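PDB 2VSE: mosquitocidal toxin from Lysinibacillus sphaericus, which probably modifies target proteins by ADP-ribosylation to kill mosquitoes, with ricin-B-like lectin domains that probably bind sugars. Local coordinates for residues Ile194-Asn199 with Ile215-Trp220; Pro73-Phe78 with Glu226-Asp231. All coordinates share one frame; numbering follows the deposited sequence.

Contact 1: Ile194-Asn199 with Ile215-Trp220; sequences IWINPN and ISKVFW
Ile196 O is gripped by two groups of residues 215-220: Trp220 N gives it a nearly straight bond of 2.8 Å (175° at the hydrogen), and Phe219 CA, through its C-H, approaches Ile196 O at 3.4 Å. One step back, Val218 O receives Ile196 N, again at 2.8 Å, and Ile194 bonds to Ser216 O through its N and to Val218 N through its O. This ladder pairs strand 217-219 in parallel with strand 190-196 in the mixed sheet of the ADP-ribosyltransferase part, after a connection of about 20 residues without helix or strand.

Trp195 and Val218 share one face of the sheet, lying side by side with Trp195 CZ3 3.5 Å from Val218 CG2. Trp220 has its CG anti to the backbone N (chi1 178°), which brings CD1 and the indole edge toward the six-membered ring of Trp195. The stack is an offset edge-to-face one, with planes 75° apart. On the other face, Ile196 CG2 meets Phe219 CE1 at 3.8 Å, while Ile196 CD1 touches the Lys217 CD methylene at 3.9 Å. Beyond the ladder, Pro198 CD packs on Trp220 O at 3.3 Å. Trp195 NE1 turns to Glu185. The alignment of the strands thus rests on main-chain bonds, while the side chains between them add almost purely apolar and aromatic packing.

Contact 2: Pro73-Phe78 with Glu226-Asp231; sequences PPNDIF and EGNNMD
Asn75 N, in the first turn of helix 74-80, donates to Gly227 O at 2.9 Å and 160°, the donor lying 31° out of the carbonyl plane, while the Pro73 and Asn228 CA atoms approach to 4.9 Å. The same Gly227 oxygen is lined by carbon on the helix side: Pro74 CD sits 3.3 Å away and Pro73 CB comes nearly as close. Asn75 sends its CG back beside its own N (chi1 -81°), laying the amide against the Gly227 peptide, with ND2 3.5 Å from Gly227 C. Its two polar ends are used elsewhere, OD1 by Trp220 NE1 and ND2 by His224 O.

Pro73 is the N-cap residue, and its O takes the first i to i+4 helix bond from Ile77 N, at 2.8 Å. The loop therefore supplies an acceptor to an N-H of the first turn, where the helix has no carbonyl of its own to offer.

Pro73 and Asn228 lie alongside each other, Pro73 CG resting 3.5 Å from Asn228 CB. That same CB also reaches Asn75 CB at 3.6 Å. Farther along the loop, Met230 crosses the proline ring, its SD 4.1 Å from Pro73 CD. Tyr140 packs against Pro73 and Pro74 and bonds through its OH to Asn229 O.

Contact 1 is nested inside the chain loop that contact 2 closes, and their centres are about 12 Å apart. They meet directly: Trp220 NE1 probably donates to Asn75 OD1 at 2.8 Å, and Trp220 CG lies 3.4 Å from Phe78 CD2 in an edge-to-face pair. Trp195 CZ2 also packs on Glu226 O at 3.2 Å. Glu185 ties the two further, taking Trp195 NE1 on one carboxylate oxygen and Asn229 ND2 on the other. After leaving the sheet at Trp220, the chain runs on into loop 226-231, which packs on the start of helix 74-80. From contact 1, Asn199 OD1 reaches Arg503 and Asn412, joining the enzyme part to the lectin portion.

Contact 1: Ile194-Asn199 with Ile215-Trp220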
ATOM      1  N   ILE A 194      -3.456 -12.711 -23.180  1.00 48.47           N
ATOM      2  CA  ILE A 194      -2.511 -12.613 -22.080  1.00 48.24           C
ATOM      3  C   ILE A 194      -2.024 -11.171 -22.017  1.00 48.53           C
ATOM      4  O   ILE A 194      -1.368 -10.681 -22.942  1.00 48.85           O
ATOM      5  CB  ILE A 194      -1.324 -13.583 -22.226  1.00 48.08           C
ATOM      6  CG1 ILE A 194      -1.817 -15.033 -22.289  1.00 47.88           C
ATOM      7  CG2 ILE A 194      -0.344 -13.403 -21.068  1.00 47.70           C
ATOM      8  CD1 ILE A 194      -0.761 -16.030 -22.715  1.00 47.26           C
ATOM      9  N   TRP A 195      -2.382 -10.490 -20.932  1.00 48.41           N
ATOM     10  CA  TRP A 195      -2.044  -9.093 -20.744  1.00 48.15           C
ATOM     11  C   TRP A 195      -0.734  -9.014 -20.005  1.00 48.35           C
ATOM     12  O   TRP A 195      -0.523  -9.749 -19.048  1.00 48.46           O
ATOM     13  CB  TRP A 195      -3.107  -8.404 -19.911  1.00 47.70           C
ATOM     14  CG  TRP A 195      -4.390  -8.197 -20.611  1.00 47.52           C
ATOM     15  CD1 TRP A 195      -5.488  -8.996 -20.555  1.00 46.96           C
ATOM     16  CD2 TRP A 195      -4.728  -7.106 -21.475  1.00 47.72           C
ATOM     17  NE1 TRP A 195      -6.494  -8.472 -21.324  1.00 46.99           N
ATOM     18  CE2 TRP A 195      -6.053  -7.314 -21.909  1.00 47.00           C
ATOM     19  CE3 TRP A 195      -4.037  -5.972 -21.929  1.00 47.83           C
ATOM     20  CZ2 TRP A 195      -6.710  -6.429 -22.768  1.00 46.75           C
ATOM     21  CZ3 TRP A 195      -4.695  -5.088 -22.790  1.00 47.48           C
ATOM     22  CH2 TRP A 195      -6.016  -5.326 -23.199  1.00 47.17           C
ATOM     23  N   ILE A 196       0.142  -8.120 -20.449  1.00 48.48           N
ATOM     24  CA  ILE A 196       1.422  -7.899 -19.780  1.00 48.48           C
ATOM     25  C   ILE A 196       1.497  -6.439 -19.352  1.00 48.84           C
ATOM     26  O   ILE A 196       1.122  -5.542 -20.121  1.00 49.04           O
ATOM     27  CB  ILE A 196       2.623  -8.281 -20.683  1.00 48.59           C
ATOM     28  CG1 ILE A 196       2.419  -9.686 -21.276  1.00 48.04           C
ATOM     29  CG2 ILE A 196       3.937  -8.213 -19.905  1.00 47.96           C
ATOM     30  CD1 ILE A 196       3.433 -10.068 -22.330  1.00 48.63           C
ATOM     31  N   ASN A 197       1.969  -6.228 -18.117  1.00 48.77           N
ATOM     32  CA  ASN A 197       2.020  -4.929 -17.455  1.00 48.71           C
ATOM     33  C   ASN A 197       3.418  -4.309 -17.527  1.00 48.71           C
ATOM     34  O   ASN A 197       4.314  -4.728 -16.798  1.00 49.18           O
ATOM     35  CB  ASN A 197       1.626  -5.102 -15.985  1.00 48.67           C
ATOM     36  CG  ASN A 197       1.653  -3.797 -15.209  1.00 49.28           C
ATOM     37  OD1 ASN A 197       1.690  -2.713 -15.787  1.00 49.44           O
ATOM     38  ND2 ASN A 197       1.618  -3.897 -13.888  1.00 50.01           N
ATOM     39  N   PRO A 198       3.609  -3.304 -18.399  1.00 48.34           N
ATOM     40  CA  PRO A 198       4.902  -2.631 -18.532  1.00 47.98           C
ATOM     41  C   PRO A 198       5.477  -2.131 -17.211  1.00 47.97           C
ATOM     42  O   PRO A 198       6.696  -2.082 -17.049  1.00 48.24           O
ATOM     43  CB  PRO A 198       4.576  -1.451 -19.450  1.00 47.61           C
ATOM     44  CG  PRO A 198       3.484  -1.967 -20.297  1.00 47.71           C
ATOM     45  CD  PRO A 198       2.623  -2.754 -19.347  1.00 48.39           C
ATOM     46  N   ASN A 199       4.600  -1.785 -16.273  1.00 47.61           N
ATOM     47  CA  ASN A 199       4.990  -1.163 -15.015  1.00 47.35           C
ATOM     48  C   ASN A 199       5.391  -2.185 -13.935  1.00 47.31           C
ATOM     49  O   ASN A 199       5.666  -1.808 -12.799  1.00 47.36           O
ATOM     50  CB  ASN A 199       3.854  -0.231 -14.532  1.00 47.17           C
ATOM     51  CG  ASN A 199       4.188   0.533 -13.238  1.00 46.90           C
ATOM     52  OD1 ASN A 199       5.238   1.174 -13.104  1.00 46.31           O
ATOM     53  ND2 ASN A 199       3.268   0.481 -12.289  1.00 47.45           N
ATOM     54  N   ILE A 215      -2.256 -17.761 -28.666  1.00 49.45           N
ATOM     55  CA  ILE A 215      -3.012 -16.763 -27.922  1.00 49.33           C
ATOM     56  C   ILE A 215      -2.134 -15.526 -27.789  1.00 49.19           C
ATOM     57  O   ILE A 215      -1.006 -15.594 -27.301  1.00 48.73           O
ATOM     58  CB  ILE A 215      -3.457 -17.265 -26.544  1.00 49.18           C
ATOM     59  CG1 ILE A 215      -4.438 -18.429 -26.710  1.00 49.30           C
ATOM     60  CG2 ILE A 215      -4.098 -16.134 -25.756  1.00 49.18           C
ATOM     61  CD1 ILE A 215      -4.783 -19.124 -25.424  1.00 49.64           C
ATOM     62  N   SER A 216      -2.666 -14.401 -28.246  1.00 49.29           N
ATOM     63  CA  SER A 216      -1.905 -13.178 -28.354  1.00 49.66           C
ATOM     64  C   SER A 216      -1.590 -12.558 -26.982  1.00 49.55           C
ATOM     65  O   SER A 216      -2.409 -12.590 -26.062  1.00 49.39           O
ATOM     66  CB  SER A 216      -2.649 -12.184 -29.251  1.00 49.81           C
ATOM     67  OG  SER A 216      -3.760 -11.622 -28.567  1.00 51.05           O
ATOM     68  N   LYS A 217      -0.377 -12.020 -26.868  1.00 49.40           N
ATOM     69  CA  LYS A 217       0.083 -11.305 -25.694  1.00 49.40           C
ATOM     70  C   LYS A 217       0.015  -9.828 -26.019  1.00 49.12           C
ATOM     71  O   LYS A 217       0.437  -9.419 -27.091  1.00 49.45           O
ATOM     72  CB  LYS A 217       1.530 -11.680 -25.362  1.00 49.51           C
ATOM     73  CG  LYS A 217       1.811 -13.175 -25.256  1.00 50.41           C
ATOM     74  CD  LYS A 217       2.928 -13.438 -24.255  1.00 51.86           C
ATOM     75  CE  LYS A 217       3.099 -14.926 -23.974  1.00 51.27           C
ATOM     76  NZ  LYS A 217       4.313 -15.469 -24.612  1.00 51.59           N
ATOM     77  N   VAL A 218      -0.524  -9.023 -25.112  1.00 48.97           N
ATOM     78  CA  VAL A 218      -0.529  -7.576 -25.331  1.00 48.74           C
ATOM     79  C   VAL A 218      -0.056  -6.758 -24.142  1.00 48.44           C
ATOM     80  O   VAL A 218      -0.406  -7.036 -23.000  1.00 48.73           O
ATOM     81  CB  VAL A 218      -1.865  -7.014 -25.974  1.00 48.83           C
ATOM     82  CG1 VAL A 218      -2.961  -8.067 -26.078  1.00 48.64           C
ATOM     83  CG2 VAL A 218      -2.348  -5.739 -25.281  1.00 48.13           C
ATOM     84  N   PHE A 219       0.802  -5.786 -24.443  1.00 48.06           N
ATOM     85  CA  PHE A 219       1.304  -4.834 -23.474  1.00 47.70           C
ATOM     86  C   PHE A 219       0.223  -3.800 -23.173  1.00 47.92           C
ATOM     87  O   PHE A 219      -0.200  -3.040 -24.043  1.00 48.04           O
ATOM     88  CB  PHE A 219       2.586  -4.166 -23.994  1.00 47.18           C
ATOM     89  CG  PHE A 219       3.789  -5.065 -23.971  1.00 46.06           C
ATOM     90  CD1 PHE A 219       4.357  -5.457 -22.765  1.00 45.92           C
ATOM     91  CD2 PHE A 219       4.357  -5.516 -25.153  1.00 46.56           C
ATOM     92  CE1 PHE A 219       5.470  -6.282 -22.732  1.00 45.30           C
ATOM     93  CE2 PHE A 219       5.472  -6.350 -25.135  1.00 45.97           C
ATOM     94  CZ  PHE A 219       6.026  -6.734 -23.924  1.00 46.17           C
ATOM     95  N   TRP A 220      -0.226  -3.800 -21.927  1.00 48.04           N
ATOM     96  CA  TRP A 220      -1.295  -2.932 -21.464  1.00 48.16           C
ATOM     97  C   TRP A 220      -0.876  -1.462 -21.346  1.00 48.43           C
ATOM     98  O   TRP A 220       0.265  -1.154 -20.993  1.00 48.63           O
ATOM     99  CB  TRP A 220      -1.771  -3.447 -20.106  1.00 47.98           C
ATOM    100  CG  TRP A 220      -2.845  -2.644 -19.459  1.00 48.05           C
ATOM    101  CD1 TRP A 220      -4.186  -2.785 -19.634  1.00 47.85           C
ATOM    102  CD2 TRP A 220      -2.670  -1.585 -18.517  1.00 47.86           C
ATOM    103  NE1 TRP A 220      -4.863  -1.874 -18.867  1.00 48.12           N
ATOM    104  CE2 TRP A 220      -3.957  -1.124 -18.166  1.00 48.71           C
ATOM    105  CE3 TRP A 220      -1.551  -0.971 -17.944  1.00 47.98           C
ATOM    106  CZ2 TRP A 220      -4.157  -0.071 -17.263  1.00 47.99           C
ATOM    107  CZ3 TRP A 220      -1.749   0.071 -17.042  1.00 47.73           C
ATOM    108  CH2 TRP A 220      -3.044   0.508 -16.712  1.00 47.87           C
TER

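Contact 2: Pro73-Phe78 with Glu226-Asp231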
ATOM      1  N   PRO A  73     -11.131  -6.114 -14.622  1.00 47.93           N
ATOM      2  CA  PRO A  73     -10.224  -6.089 -15.765  1.00 48.28           C
ATOM      3  C   PRO A  73      -8.925  -5.280 -15.542  1.00 48.63           C
ATOM      4  O   PRO A  73      -8.796  -4.575 -14.521  1.00 48.66           O
ATOM      5  CB  PRO A  73     -11.082  -5.433 -16.845  1.00 48.19           C
ATOM      6  CG  PRO A  73     -11.929  -4.494 -16.088  1.00 47.71           C
ATOM      7  CD  PRO A  73     -12.268  -5.199 -14.822  1.00 47.87           C
ATOM      8  N   PRO A  74      -7.972  -5.385 -16.493  1.00 48.72           N
ATOM      9  CA  PRO A  74      -6.690  -4.686 -16.424  1.00 48.90           C
ATOM     10  C   PRO A  74      -6.824  -3.166 -16.346  1.00 49.00           C
ATOM     11  O   PRO A  74      -6.098  -2.527 -15.571  1.00 49.56           O
ATOM     12  CB  PRO A  74      -5.992  -5.086 -17.734  1.00 48.83           C
ATOM     13  CG  PRO A  74      -6.644  -6.321 -18.179  1.00 48.69           C
ATOM     14  CD  PRO A  74      -8.070  -6.213 -17.712  1.00 48.98           C
ATOM     15  N   ASN A  75      -7.738  -2.589 -17.121  1.00 48.78           N
ATOM     16  CA  ASN A  75      -7.934  -1.143 -17.093  1.00 48.64           C
ATOM     17  C   ASN A  75      -8.197  -0.620 -15.687  1.00 48.78           C
ATOM     18  O   ASN A  75      -7.953   0.550 -15.396  1.00 49.00           O
ATOM     19  CB  ASN A  75      -9.018  -0.710 -18.078  1.00 48.56           C
ATOM     20  CG  ASN A  75      -8.495  -0.606 -19.504  1.00 48.22           C
ATOM     21  OD1 ASN A  75      -7.364  -1.010 -19.796  1.00 46.92           O
ATOM     22  ND2 ASN A  75      -9.313  -0.058 -20.397  1.00 48.27           N
ATOM     23  N   ASP A  76      -8.651  -1.518 -14.812  1.00 48.91           N
ATOM     24  CA  ASP A  76      -8.814  -1.242 -13.384  1.00 48.66           C
ATOM     25  C   ASP A  76      -7.604  -1.758 -12.592  1.00 48.54           C
ATOM     26  O   ASP A  76      -6.910  -0.983 -11.939  1.00 48.71           O
ATOM     27  CB  ASP A  76     -10.118  -1.870 -12.865  1.00 48.58           C
ATOM     28  CG  ASP A  76     -10.389  -1.558 -11.391  1.00 49.52           C
ATOM     29  OD1 ASP A  76      -9.581  -0.862 -10.747  1.00 51.04           O
ATOM     30  OD2 ASP A  76     -11.426  -2.005 -10.860  1.00 50.31           O
ATOM     31  N   ILE A  77      -7.331  -3.056 -12.664  1.00 48.48           N
ATOM     32  CA  ILE A  77      -6.306  -3.651 -11.800  1.00 48.44           C
ATOM     33  C   ILE A  77      -4.868  -3.183 -12.075  1.00 48.71           C
ATOM     34  O   ILE A  77      -4.130  -2.915 -11.126  1.00 49.05           O
ATOM     35  CB  ILE A  77      -6.388  -5.201 -11.749  1.00 48.10           C
ATOM     36  CG1 ILE A  77      -7.761  -5.660 -11.247  1.00 48.84           C
ATOM     37  CG2 ILE A  77      -5.306  -5.756 -10.839  1.00 47.93           C
ATOM     38  CD1 ILE A  77      -8.179  -5.115  -9.823  1.00 47.88           C
ATOM     39  N   PHE A  78      -4.473  -3.076 -13.348  1.00 48.63           N
ATOM     40  CA  PHE A  78      -3.126  -2.612 -13.674  1.00 48.76           C
ATOM     41  C   PHE A  78      -2.944  -1.124 -13.348  1.00 49.01           C
ATOM     42  O   PHE A  78      -1.817  -0.659 -13.170  1.00 48.75           O
ATOM     43  CB  PHE A  78      -2.756  -2.858 -15.145  1.00 49.03           C
ATOM     44  CG  PHE A  78      -2.485  -4.299 -15.499  1.00 48.45           C
ATOM     45  CD1 PHE A  78      -2.403  -5.287 -14.529  1.00 48.94           C
ATOM     46  CD2 PHE A  78      -2.276  -4.655 -16.822  1.00 50.04           C
ATOM     47  CE1 PHE A  78      -2.157  -6.621 -14.876  1.00 48.44           C
ATOM     48  CE2 PHE A  78      -2.017  -5.983 -17.185  1.00 49.69           C
ATOM     49  CZ  PHE A  78      -1.960  -6.965 -16.203  1.00 49.12           C
ATOM     50  N   GLU A 226      -9.601  -2.578 -25.544  1.00 49.24           N
ATOM     51  CA  GLU A 226     -10.120  -3.905 -25.191  1.00 49.31           C
ATOM     52  C   GLU A 226      -9.753  -4.324 -23.770  1.00 49.29           C
ATOM     53  O   GLU A 226      -9.649  -5.522 -23.493  1.00 49.17           O
ATOM     54  CB  GLU A 226      -9.637  -4.978 -26.179  1.00 49.50           C
ATOM     55  CG  GLU A 226     -10.530  -5.167 -27.410  1.00 50.10           C
ATOM     56  CD  GLU A 226     -10.096  -4.302 -28.574  1.00 51.77           C
ATOM     57  OE1 GLU A 226      -9.091  -3.579 -28.430  1.00 52.90           O
ATOM     58  OE2 GLU A 226     -10.747  -4.346 -29.640  1.00 53.24           O
ATOM     59  N   GLY A 227      -9.592  -3.341 -22.876  1.00 49.24           N
ATOM     60  CA  GLY A 227      -8.999  -3.560 -21.557  1.00 48.95           C
ATOM     61  C   GLY A 227      -9.905  -3.483 -20.335  1.00 49.31           C
ATOM     62  O   GLY A 227      -9.444  -3.645 -19.192  1.00 48.97           O
ATOM     63  N   ASN A 228     -11.188  -3.208 -20.542  1.00 49.31           N
ATOM     64  CA  ASN A 228     -12.122  -3.383 -19.445  1.00 49.47           C
ATOM     65  C   ASN A 228     -13.376  -4.184 -19.803  1.00 49.35           C
ATOM     66  O   ASN A 228     -14.516  -3.738 -19.656  1.00 49.20           O
ATOM     67  CB  ASN A 228     -12.317  -2.100 -18.593  1.00 49.94           C
ATOM     68  CG  ASN A 228     -13.386  -1.174 -19.116  1.00 50.33           C
ATOM     69  OD1 ASN A 228     -14.262  -0.755 -18.353  1.00 50.74           O
ATOM     70  ND2 ASN A 228     -13.318  -0.828 -20.399  1.00 48.98           N
ATOM     71  N   ASN A 229     -13.112  -5.392 -20.296  1.00 49.33           N
ATOM     72  CA  ASN A 229     -14.133  -6.394 -20.540  1.00 49.27           C
ATOM     73  C   ASN A 229     -14.560  -6.995 -19.213  1.00 49.34           C
ATOM     74  O   ASN A 229     -13.756  -7.633 -18.531  1.00 49.19           O
ATOM     75  CB  ASN A 229     -13.586  -7.484 -21.465  1.00 49.20           C
ATOM     76  CG  ASN A 229     -13.176  -6.947 -22.826  1.00 49.25           C
ATOM     77  OD1 ASN A 229     -13.577  -5.850 -23.218  1.00 49.45           O
ATOM     78  ND2 ASN A 229     -12.373  -7.718 -23.555  1.00 48.66           N
ATOM     79  N   MET A 230     -15.819  -6.772 -18.842  1.00 49.57           N
ATOM     80  CA  MET A 230     -16.354  -7.284 -17.578  1.00 49.89           C
ATOM     81  C   MET A 230     -17.853  -7.596 -17.604  1.00 49.69           C
ATOM     82  O   MET A 230     -18.577  -7.166 -18.504  1.00 49.59           O
ATOM     83  CB  MET A 230     -16.016  -6.343 -16.411  1.00 50.01           C
ATOM     84  CG  MET A 230     -16.528  -4.918 -16.539  1.00 50.11           C
ATOM     85  SD  MET A 230     -16.130  -3.972 -15.052  1.00 51.26           S
ATOM     86  CE  MET A 230     -16.646  -2.334 -15.579  1.00 51.49           C
ATOM     87  N   ASP A 231     -18.292  -8.351 -16.597  1.00 49.70           N
ATOM     88  CA  ASP A 231     -19.698  -8.726 -16.402  1.00 49.77           C
ATOM     89  C   ASP A 231     -20.579  -7.528 -16.028  1.00 49.84           C
ATOM     90  O   ASP A 231     -20.075  -6.489 -15.599  1.00 49.86           O
ATOM     91  CB  ASP A 231     -19.801  -9.789 -15.292  1.00 49.67           C
ATOM     92  CG  ASP A 231     -18.934 -11.020 -15.556  1.00 49.57           C
ATOM     93  OD1 ASP A 231     -18.683 -11.353 -16.737  1.00 50.14           O
ATOM     94  OD2 ASP A 231     -18.507 -11.664 -14.572  1.00 48.50           O
TER